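Local coordinates for CT021 (Chlamydia trachomatis serovar L2, PDB 6UXD), which is of unknown function but belongs to a sequence family grouped with LolA and LolB, which handle lipoproteins bound for the bacterial outer membrane, at residues L117-P123 / A154-P160; R180-W186 / K199-H205; L94-W99 / Y211-P215. One frame throughout, in Å; residues are numbered along the deposited sequence.

Contact 1: L117-P123 / A154-P160; sequences LPLSPAP and AWISVWP
Trp155 lies against the backbone of residues 119-121, and its side chain can be followed outward from CB. CB lies near Ser120 O and Leu119 CD2. With CG beside the backbone N (chi1 -61°), the indole leans toward the other strand: Trp155 CE3 is 3.5 Å from Pro121 N and 4.0 Å from Leu119 CB. Farther out, CZ3 meets Pro121 CG at 3.6 Å, and CH2 touches the same carbon more loosely. Pro121 CA and CB lie over one indole face, toward its rim, where a rigid, apolar ring suits a flat aromatic partner. The two strands, 118-122 and 154-158, are neighbours in a run of antiparallel strands, and strand 170-176 flanks the second of them, bringing Phe175 edge-to-face with Trp155. Pro121 and Trp155 form a non-hydrogen-bonded pair, where proline's missing N-H is not needed for pairing with strand 154-158. Next to it, Ser120 and Ile156 bond in both directions: Ile156 N reaches Ser120 O at 2.7 Å, while Ser120 N gives a longer bond of 3.2 Å to Ile156 O. A water that also binds Ser120 OG donates to Ile156 O, so this carbonyl is gripped twice. On the face shared by Ser120, Ala122 and Ile156, the small Ala122 CB fits against Ile156 CB at 3.8 Å. Where the helix 108-116 has just ended, Leu117 sends CD2 obliquely to Trp159 CE3, 3.9 Å away, and Trp159 NE1 is held by a hydrogen bond to Asp162.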
loop_
_atom_site.group_PDB
_atom_site.type_symbol
_atom_site.label_atom_id
_atom_site.label_comp_id
_atom_site.label_asym_id
_atom_site.label_seq_id
_atom_site.Cartn_x
_atom_site.Cartn_y
_atom_site.Cartn_z
ATOM N N LEU A 117 10.975 3.195 5.789
ATOM C CA LEU A 117 10.447 3.904 6.946
ATOM C C LEU A 117 10.510 3.013 8.187
ATOM O O LEU A 117 10.053 1.866 8.142
ATOM C CB LEU A 117 9.002 4.339 6.674
ATOM C CG LEU A 117 8.825 5.413 5.601
ATOM C CD1 LEU A 117 7.348 5.561 5.174
ATOM C CD2 LEU A 117 9.389 6.741 6.113
ATOM N N PRO A 118 11.045 3.498 9.304
ATOM C CA PRO A 118 11.041 2.706 10.538
ATOM C C PRO A 118 9.673 2.705 11.218
ATOM O O PRO A 118 8.824 3.568 10.987
ATOM C CB PRO A 118 12.062 3.435 11.409
ATOM C CG PRO A 118 11.767 4.892 11.067
ATOM C CD PRO A 118 11.474 4.889 9.563
ATOM N N LEU A 119 9.476 1.714 12.079
ATOM C CA LEU A 119 8.251 1.591 12.844
ATOM C C LEU A 119 8.638 1.254 14.265
ATOM O O LEU A 119 9.391 0.304 14.484
ATOM C CB LEU A 119 7.333 0.495 12.298
ATOM C CG LEU A 119 6.858 0.609 10.858
ATOM C CD1 LEU A 119 6.169 -0.709 10.404
ATOM C CD2 LEU A 119 5.939 1.799 10.695
ATOM N N SER A 120 8.144 2.042 15.215
ATOM C CA SER A 120 8.211 1.723 16.630
ATOM C C SER A 120 6.842 1.952 17.253
ATOM O O SER A 120 6.094 2.819 16.794
ATOM C CB SER A 120 9.245 2.604 17.336
ATOM O OG SER A 120 10.288 2.912 16.424
ATOM N N PRO A 121 6.490 1.184 18.274
ATOM C CA PRO A 121 5.153 1.317 18.876
ATOM C C PRO A 121 4.949 2.681 19.504
ATOM O O PRO A 121 5.862 3.258 20.102
ATOM C CB PRO A 121 5.130 0.219 19.942
ATOM C CG PRO A 121 6.193 -0.771 19.497
ATOM C CD PRO A 121 7.249 0.066 18.857
ATOM N N ALA A 122 3.717 3.170 19.419
ATOM C CA ALA A 122 3.392 4.505 19.894
ATOM C C ALA A 122 1.928 4.535 20.324
ATOM O O ALA A 122 1.126 3.702 19.878
ATOM C CB ALA A 122 3.647 5.559 18.802
ATOM N N PRO A 123 1.550 5.491 21.166
ATOM C CA PRO A 123 0.132 5.646 21.535
ATOM C C PRO A 123 -0.715 6.098 20.358
ATOM O O PRO A 123 -0.243 6.798 19.452
ATOM C CB PRO A 123 0.157 6.729 22.629
ATOM C CG PRO A 123 1.571 6.977 22.958
ATOM C CD PRO A 123 2.384 6.542 21.774
ATOM N N ALA A 154 -0.773 1.561 17.146
ATOM C CA ALA A 154 -0.180 2.640 16.383
ATOM C C ALA A 154 1.337 2.484 16.382
ATOM O O ALA A 154 1.919 1.947 17.320
ATOM C CB ALA A 154 -0.558 3.999 16.958
ATOM N N TRP A 155 1.956 2.979 15.321
ATOM C CA TRP A 155 3.385 2.856 15.103
ATOM C C TRP A 155 3.884 4.199 14.594
ATOM O O TRP A 155 3.329 4.745 13.637
ATOM C CB TRP A 155 3.680 1.734 14.100
ATOM C CG TRP A 155 3.203 0.398 14.590
ATOM C CD1 TRP A 155 1.918 -0.062 14.577
ATOM C CD2 TRP A 155 3.986 -0.621 15.212
ATOM N NE1 TRP A 155 1.861 -1.308 15.139
ATOM C CE2 TRP A 155 3.120 -1.682 15.521
ATOM C CE3 TRP A 155 5.343 -0.740 15.536
ATOM C CZ2 TRP A 155 3.557 -2.839 16.146
ATOM C CZ3 TRP A 155 5.781 -1.904 16.134
ATOM C CH2 TRP A 155 4.894 -2.936 16.437
ATOM N N ILE A 156 4.916 4.736 15.233
ATOM C CA ILE A 156 5.448 6.030 14.827
ATOM C C ILE A 156 6.586 5.819 13.838
ATOM O O ILE A 156 7.385 4.883 13.962
ATOM C CB ILE A 156 5.888 6.855 16.052
ATOM C CG1 ILE A 156 6.343 8.250 15.627
ATOM C CG2 ILE A 156 6.974 6.145 16.842
ATOM C CD1 ILE A 156 5.204 9.173 15.209
ATOM N N SER A 157 6.632 6.688 12.833
ATOM C CA SER A 157 7.704 6.736 11.863
ATOM C C SER A 157 8.060 8.194 11.581
ATOM O O SER A 157 7.442 9.143 12.098
ATOM C CB SER A 157 7.294 5.993 10.582
ATOM O OG SER A 157 8.419 5.675 9.780
ATOM N N VAL A 158 9.072 8.379 10.746
ATOM C CA VAL A 158 9.468 9.712 10.314
ATOM C C VAL A 158 10.019 9.606 8.907
ATOM O O VAL A 158 10.743 8.662 8.576
ATOM C CB VAL A 158 10.489 10.352 11.279
ATOM C CG1 VAL A 158 11.727 9.511 11.365
ATOM C CG2 VAL A 158 10.812 11.774 10.819
ATOM N N TRP A 159 9.639 10.561 8.077
ATOM C CA TRP A 159 10.128 10.613 6.711
ATOM C C TRP A 159 11.594 11.046 6.705
ATOM O O TRP A 159 12.009 11.848 7.546
ATOM C CB TRP A 159 9.293 11.602 5.910
ATOM C CG TRP A 159 9.436 11.493 4.444
ATOM C CD1 TRP A 159 10.229 12.252 3.636
ATOM C CD2 TRP A 159 8.768 10.557 3.593
ATOM N NE1 TRP A 159 10.088 11.850 2.328
ATOM C CE2 TRP A 159 9.195 10.812 2.276
ATOM C CE3 TRP A 159 7.847 9.533 3.818
ATOM C CZ2 TRP A 159 8.732 10.078 1.188
ATOM C CZ3 TRP A 159 7.386 8.809 2.740
ATOM C CH2 TRP A 159 7.828 9.084 1.441
ATOM N N PRO A 160 12.398 10.538 5.770
ATOM C CA PRO A 160 13.808 10.944 5.728
ATOM C C PRO A 160 13.962 12.429 5.435
ATOM O O PRO A 160 13.058 13.091 4.918
ATOM C CB PRO A 160 14.390 10.093 4.590
ATOM C CG PRO A 160 13.218 9.774 3.736
ATOM C CD PRO A 160 12.096 9.557 4.716
HETATM O O HOH W 1 10.106 4.735 14.375
HETATM O O HOH W 2 -1.019 2.004 20.150
#

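Contact 2: R180-W186 / K199-H205; sequences RLAFPLW and KTIEMGH
Met203 sets its methyl group against Leu185 and the Pro184 carbonyl, CE lying 3.5 Å from Leu185 CD2 and 3.3 Å from Pro184 O. Thr200 OG1 donates to the same Pro184 O at 2.6 Å, from above the carbonyl plane. The segments belong to an antiparallel arrangement: residues 180-185 lead into strand 186-189, which pairs with strand 196-204, and only Trp186 and Lys199 form a bridge here. Flexible methionine suits the widening gap beyond that bridge, since the bend at chi3 (58°) turns CE back toward the loop while SD meets the Leu181 methyls. Leu181 CD2 also crosses to His205 NE2, 3.7 Å away. At this end the Arg180 guanidinium lies obliquely to the imidazole, planes 41° apart, with His205 ND1 over one face near its rim. That approach is not a hydrogen bond. Asp20 positions both groups instead, by a salt bridge between its OD2 and Arg180 NH1 and a hydrogen bond between its OD1 and His205 ND1. At the far end Lys199 CG passes 3.9 Å from Trp186 CZ3. The lysine's amino group goes on to Glu146. One water donates both to Leu185 O and to Thr200 O, each 2.7 Å away.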
loop_
_atom_site.group_PDB
_atom_site.type_symbol
_atom_site.label_atom_id
_atom_site.label_comp_id
_atom_site.label_asym_id
_atom_site.label_seq_id
_atom_site.Cartn_x
_atom_site.Cartn_y
_atom_site.Cartn_z
ATOM N N ARG A 180 -2.183 -11.386 10.669
ATOM C CA ARG A 180 -2.567 -11.894 9.372
ATOM C C ARG A 180 -2.981 -10.768 8.435
ATOM O O ARG A 180 -2.981 -10.956 7.215
ATOM C CB ARG A 180 -3.682 -12.915 9.576
ATOM C CG ARG A 180 -4.146 -13.580 8.338
ATOM C CD ARG A 180 -3.159 -14.618 7.853
ATOM N NE ARG A 180 -3.576 -15.053 6.523
ATOM C CZ ARG A 180 -3.223 -14.449 5.395
ATOM N NH1 ARG A 180 -2.396 -13.384 5.420
ATOM N NH2 ARG A 180 -3.686 -14.922 4.245
ATOM N N LEU A 181 -3.300 -9.591 8.967
ATOM C CA LEU A 181 -3.662 -8.435 8.153
ATOM C C LEU A 181 -2.454 -7.502 8.142
ATOM O O LEU A 181 -2.284 -6.682 9.050
ATOM C CB LEU A 181 -4.893 -7.732 8.705
ATOM C CG LEU A 181 -6.224 -8.474 8.577
ATOM C CD1 LEU A 181 -7.332 -7.671 9.295
ATOM C CD2 LEU A 181 -6.584 -8.708 7.111
ATOM N N ALA A 182 -1.636 -7.606 7.089
ATOM C CA ALA A 182 -0.305 -7.008 7.106
ATOM C C ALA A 182 -0.273 -5.585 6.564
ATOM O O ALA A 182 0.668 -4.846 6.877
ATOM C CB ALA A 182 0.665 -7.882 6.305
ATOM N N PHE A 183 -1.276 -5.177 5.784
ATOM C CA PHE A 183 -1.313 -3.812 5.279
ATOM C C PHE A 183 -1.827 -2.829 6.328
ATOM O O PHE A 183 -2.594 -3.194 7.224
ATOM C CB PHE A 183 -2.198 -3.715 4.053
ATOM C CG PHE A 183 -1.622 -4.351 2.833
ATOM C CD1 PHE A 183 -0.717 -3.665 2.051
ATOM C CD2 PHE A 183 -2.014 -5.617 2.449
ATOM C CE1 PHE A 183 -0.207 -4.229 0.903
ATOM C CE2 PHE A 183 -1.514 -6.194 1.314
ATOM C CZ PHE A 183 -0.594 -5.496 0.528
ATOM N N PRO A 184 -1.434 -1.568 6.223
ATOM C CA PRO A 184 -1.884 -0.583 7.204
ATOM C C PRO A 184 -3.384 -0.336 7.108
ATOM O O PRO A 184 -4.000 -0.492 6.052
ATOM C CB PRO A 184 -1.082 0.672 6.840
ATOM C CG PRO A 184 -0.700 0.480 5.417
ATOM C CD PRO A 184 -0.539 -0.985 5.210
ATOM N N LEU A 185 -3.970 0.021 8.252
ATOM C CA LEU A 185 -5.373 0.443 8.309
ATOM C C LEU A 185 -5.552 1.924 8.032
ATOM O O LEU A 185 -6.622 2.345 7.572
ATOM C CB LEU A 185 -5.955 0.155 9.691
ATOM C CG LEU A 185 -5.961 -1.297 10.148
ATOM C CD1 LEU A 185 -6.288 -1.376 11.632
ATOM C CD2 LEU A 185 -6.957 -2.078 9.307
ATOM N N TRP A 186 -4.531 2.720 8.318
ATOM C CA TRP A 186 -4.674 4.167 8.402
ATOM C C TRP A 186 -3.283 4.775 8.527
ATOM O O TRP A 186 -2.468 4.299 9.320
ATOM C CB TRP A 186 -5.541 4.510 9.600
ATOM C CG TRP A 186 -5.918 5.946 9.809
ATOM C CD1 TRP A 186 -5.220 6.898 10.491
ATOM C CD2 TRP A 186 -7.134 6.556 9.393
ATOM N NE1 TRP A 186 -5.934 8.079 10.516
ATOM C CE2 TRP A 186 -7.107 7.894 9.833
ATOM C CE3 TRP A 186 -8.238 6.107 8.662
ATOM C CZ2 TRP A 186 -8.148 8.784 9.573
ATOM C CZ3 TRP A 186 -9.260 6.989 8.400
ATOM C CH2 TRP A 186 -9.217 8.308 8.856
ATOM N N LYS A 199 -6.170 6.469 3.743
ATOM C CA LYS A 199 -7.158 5.598 4.359
ATOM C C LYS A 199 -7.194 4.272 3.614
ATOM O O LYS A 199 -7.172 4.241 2.381
ATOM C CB LYS A 199 -8.524 6.297 4.339
ATOM C CG LYS A 199 -9.711 5.499 4.863
ATOM C CD LYS A 199 -10.979 6.374 4.945
ATOM C CE LYS A 199 -12.259 5.526 5.120
ATOM N NZ LYS A 199 -13.516 6.355 5.123
ATOM N N THR A 200 -7.231 3.172 4.357
ATOM C CA THR A 200 -7.408 1.856 3.751
ATOM C C THR A 200 -8.893 1.520 3.764
ATOM O O THR A 200 -9.497 1.391 4.837
ATOM C CB THR A 200 -6.616 0.786 4.488
ATOM O OG1 THR A 200 -5.253 1.209 4.606
ATOM C CG2 THR A 200 -6.668 -0.521 3.717
ATOM N N ILE A 201 -9.483 1.407 2.581
ATOM C CA ILE A 201 -10.929 1.238 2.489
ATOM C C ILE A 201 -11.329 -0.210 2.278
ATOM O O ILE A 201 -12.490 -0.559 2.543
ATOM C CB ILE A 201 -11.520 2.137 1.387
ATOM C CG1 ILE A 201 -10.990 1.753 -0.005
ATOM C CG2 ILE A 201 -11.184 3.574 1.689
ATOM C CD1 ILE A 201 -11.517 2.653 -1.142
ATOM N N GLU A 202 -10.405 -1.070 1.848
ATOM C CA GLU A 202 -10.690 -2.491 1.724
ATOM C C GLU A 202 -9.386 -3.252 1.856
ATOM O O GLU A 202 -8.347 -2.775 1.400
ATOM C CB GLU A 202 -11.362 -2.814 0.387
ATOM C CG GLU A 202 -11.901 -4.243 0.300
ATOM C CD GLU A 202 -12.626 -4.539 -1.013
ATOM O OE1 GLU A 202 -13.580 -3.810 -1.335
ATOM O OE2 GLU A 202 -12.228 -5.498 -1.731
ATOM N N MET A 203 -9.427 -4.396 2.536
ATOM C CA MET A 203 -8.299 -5.317 2.517
ATOM C C MET A 203 -8.846 -6.730 2.634
ATOM O O MET A 203 -9.973 -6.949 3.095
ATOM C CB MET A 203 -7.276 -5.022 3.636
ATOM C CG MET A 203 -7.863 -5.028 5.013
ATOM S SD MET A 203 -6.745 -4.714 6.391
ATOM C CE MET A 203 -6.035 -3.097 6.040
ATOM N N GLY A 204 -8.041 -7.691 2.193
ATOM C CA GLY A 204 -8.434 -9.076 2.282
ATOM C C GLY A 204 -7.408 -10.078 1.781
ATOM O O GLY A 204 -6.188 -9.850 1.829
ATOM N N HIS A 205 -7.920 -11.222 1.339
ATOM C CA HIS A 205 -7.110 -12.382 1.018
ATOM C C HIS A 205 -7.656 -13.039 -0.238
ATOM O O HIS A 205 -8.798 -12.793 -0.647
ATOM C CB HIS A 205 -7.111 -13.395 2.162
ATOM C CG HIS A 205 -6.868 -12.792 3.508
ATOM N ND1 HIS A 205 -5.659 -12.238 3.870
ATOM C CD2 HIS A 205 -7.677 -12.665 4.589
ATOM C CE1 HIS A 205 -5.728 -11.806 5.116
ATOM N NE2 HIS A 205 -6.942 -12.048 5.573
HETATM O O HOH W 3 -9.210 2.856 7.038
#

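Contact 3: L94-W99 / Y211-P215; sequences LKNAQW and YPALP
A tight beta hairpin, strands 90-95 and 98-101 joined by a type I' turn, rests Leu94, Ala97 and Trp99 against the proline-rich tail 211-215. Asn96 and Ala97 adopt the positive phi values this turn requires, for which asparagine is well suited. Trp99 supplies the polar link: its NE1 hydrogen-bonds to Pro212 O at 3.1 Å with an N-H...O angle of 163°. The oxygen lies at the indole edge in the ring plane, whereas the nitrogen stands well above the carbonyl plane, 64° out of it. Ala213 O is at the same edge, also 3.1 Å from Trp99 NE1. Apolar contacts flank the rest of the indole: Trp99 CZ2 meets Tyr211 CB at 3.9 Å, and CD1 meets Pro215 CD at 3.8 Å. In Leu94, CG lies opposite the backbone N, and chi2 of 66° then turns CD1 to Pro212 CG and CD2 to Tyr211 CD1, the latter at 3.8 Å. The prolines keep the tail extended and offer compact apolar rings. Around this, Arg36 of strand 29-38 donates a second hydrogen bond to Pro212 O, Tyr211 OH binds Lys77, and strands 79-84 and 43-50 meet Pro215 through Leu81 and Trp44.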
loop_
_atom_site.group_PDB
_atom_site.type_symbol
_atom_site.label_atom_id
_atom_site.label_comp_id
_atom_site.label_asym_id
_atom_site.label_seq_id
_atom_site.Cartn_x
_atom_site.Cartn_y
_atom_site.Cartn_z
ATOM N N LEU A 94 3.840 -1.459 -16.492
ATOM C CA LEU A 94 3.171 -2.230 -17.529
ATOM C C LEU A 94 3.064 -1.361 -18.766
ATOM O O LEU A 94 2.479 -0.276 -18.718
ATOM C CB LEU A 94 1.797 -2.684 -17.063
ATOM C CG LEU A 94 0.987 -3.519 -18.051
ATOM C CD1 LEU A 94 1.651 -4.846 -18.284
ATOM C CD2 LEU A 94 -0.427 -3.713 -17.526
ATOM N N LYS A 95 3.661 -1.815 -19.861
ATOM C CA LYS A 95 3.585 -1.102 -21.130
ATOM C C LYS A 95 3.356 -2.143 -22.214
ATOM O O LYS A 95 4.134 -3.095 -22.336
ATOM C CB LYS A 95 4.857 -0.283 -21.384
ATOM C CG LYS A 95 4.773 0.670 -22.575
ATOM N N ASN A 96 2.257 -1.998 -22.953
ATOM C CA ASN A 96 1.909 -2.906 -24.045
ATOM C C ASN A 96 2.042 -4.369 -23.614
ATOM O O ASN A 96 2.740 -5.168 -24.239
ATOM C CB ASN A 96 2.765 -2.621 -25.285
ATOM C CG ASN A 96 2.583 -1.203 -25.817
ATOM O OD1 ASN A 96 3.556 -0.465 -25.984
ATOM N ND2 ASN A 96 1.336 -0.822 -26.094
ATOM N N ALA A 97 1.377 -4.706 -22.512
ATOM C CA ALA A 97 1.241 -6.060 -21.978
ATOM C C ALA A 97 2.553 -6.686 -21.519
ATOM O O ALA A 97 2.601 -7.900 -21.291
ATOM C CB ALA A 97 0.573 -6.993 -22.993
ATOM N N GLN A 98 3.618 -5.908 -21.357
ATOM C CA GLN A 98 4.869 -6.450 -20.850
ATOM C C GLN A 98 5.363 -5.623 -19.669
ATOM O O GLN A 98 5.225 -4.396 -19.643
ATOM C CB GLN A 98 5.946 -6.493 -21.946
ATOM C CG GLN A 98 7.225 -7.257 -21.550
ATOM C CD GLN A 98 8.321 -7.168 -22.611
ATOM O OE1 GLN A 98 8.075 -6.726 -23.731
ATOM N NE2 GLN A 98 9.539 -7.573 -22.251
ATOM N N TRP A 99 5.949 -6.307 -18.697
ATOM C CA TRP A 99 6.541 -5.656 -17.538
ATOM C C TRP A 99 7.873 -5.043 -17.948
ATOM O O TRP A 99 8.856 -5.757 -18.164
ATOM C CB TRP A 99 6.706 -6.674 -16.419
ATOM C CG TRP A 99 5.404 -7.126 -15.863
ATOM C CD1 TRP A 99 4.885 -8.387 -15.895
ATOM C CD2 TRP A 99 4.447 -6.311 -15.182
ATOM N NE1 TRP A 99 3.670 -8.406 -15.269
ATOM C CE2 TRP A 99 3.372 -7.142 -14.825
ATOM C CE3 TRP A 99 4.396 -4.957 -14.847
ATOM C CZ2 TRP A 99 2.245 -6.660 -14.144
ATOM C CZ3 TRP A 99 3.278 -4.475 -14.170
ATOM C CH2 TRP A 99 2.223 -5.326 -13.823
ATOM N N TYR A 211 -3.450 -8.966 -14.251
ATOM C CA TYR A 211 -2.409 -8.492 -15.149
ATOM C C TYR A 211 -1.525 -9.638 -15.630
ATOM O O TYR A 211 -1.660 -10.776 -15.171
ATOM C CB TYR A 211 -1.575 -7.427 -14.428
ATOM C CG TYR A 211 -2.373 -6.196 -14.090
ATOM C CD1 TYR A 211 -2.888 -5.391 -15.090
ATOM C CD2 TYR A 211 -2.609 -5.836 -12.774
ATOM C CE1 TYR A 211 -3.613 -4.261 -14.788
ATOM C CE2 TYR A 211 -3.335 -4.709 -12.462
ATOM C CZ TYR A 211 -3.835 -3.922 -13.472
ATOM O OH TYR A 211 -4.565 -2.791 -13.166
ATOM N N PRO A 212 -0.609 -9.377 -16.572
ATOM C CA PRO A 212 0.228 -10.468 -17.085
ATOM C C PRO A 212 1.078 -11.102 -15.996
ATOM O O PRO A 212 1.365 -10.512 -14.945
ATOM C CB PRO A 212 1.113 -9.787 -18.138
ATOM C CG PRO A 212 0.395 -8.526 -18.497
ATOM C CD PRO A 212 -0.342 -8.105 -17.273
ATOM N N ALA A 213 1.491 -12.332 -16.284
ATOM C CA ALA A 213 2.321 -13.106 -15.382
ATOM C C ALA A 213 3.627 -12.382 -15.078
ATOM O O ALA A 213 4.065 -11.483 -15.802
ATOM C CB ALA A 213 2.641 -14.470 -15.986
ATOM N N LEU A 214 4.269 -12.840 -14.016
ATOM C CA LEU A 214 5.486 -12.226 -13.528
ATOM C C LEU A 214 6.626 -12.380 -14.537
ATOM O O LEU A 214 6.654 -13.338 -15.311
ATOM C CB LEU A 214 5.877 -12.869 -12.206
ATOM C CG LEU A 214 4.900 -12.665 -11.038
ATOM C CD1 LEU A 214 5.473 -13.348 -9.801
ATOM C CD2 LEU A 214 4.652 -11.179 -10.793
ATOM N N PRO A 215 7.581 -11.445 -14.542
ATOM C CA PRO A 215 8.797 -11.634 -15.344
ATOM C C PRO A 215 9.438 -12.981 -15.085
ATOM O O PRO A 215 9.494 -13.461 -13.952
ATOM C CB PRO A 215 9.706 -10.489 -14.882
ATOM C CG PRO A 215 8.714 -9.401 -14.493
ATOM C CD PRO A 215 7.569 -10.142 -13.857
#

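Overall arrangement
The three contacts are spread along the antiparallel strands of one chain and do not touch. Contacts 1 and 2 follow each other in sequence, with centres about 17 Å apart and nearest atoms about 7 Å apart. Strand 170-176 links them, neighbouring strand 152-158 of contact 1 and receiving the side chains of Leu181 and Pro184 of contact 2. Contact 3 lies beyond the chain's centre from contact 1, their centres about 34 Å apart, and its centre is about 25 Å from that of contact 2. In sequence it encloses both others, because the tail 211-215 returns to the hairpin 94-99. With the function unknown, no site can be assigned to any contact.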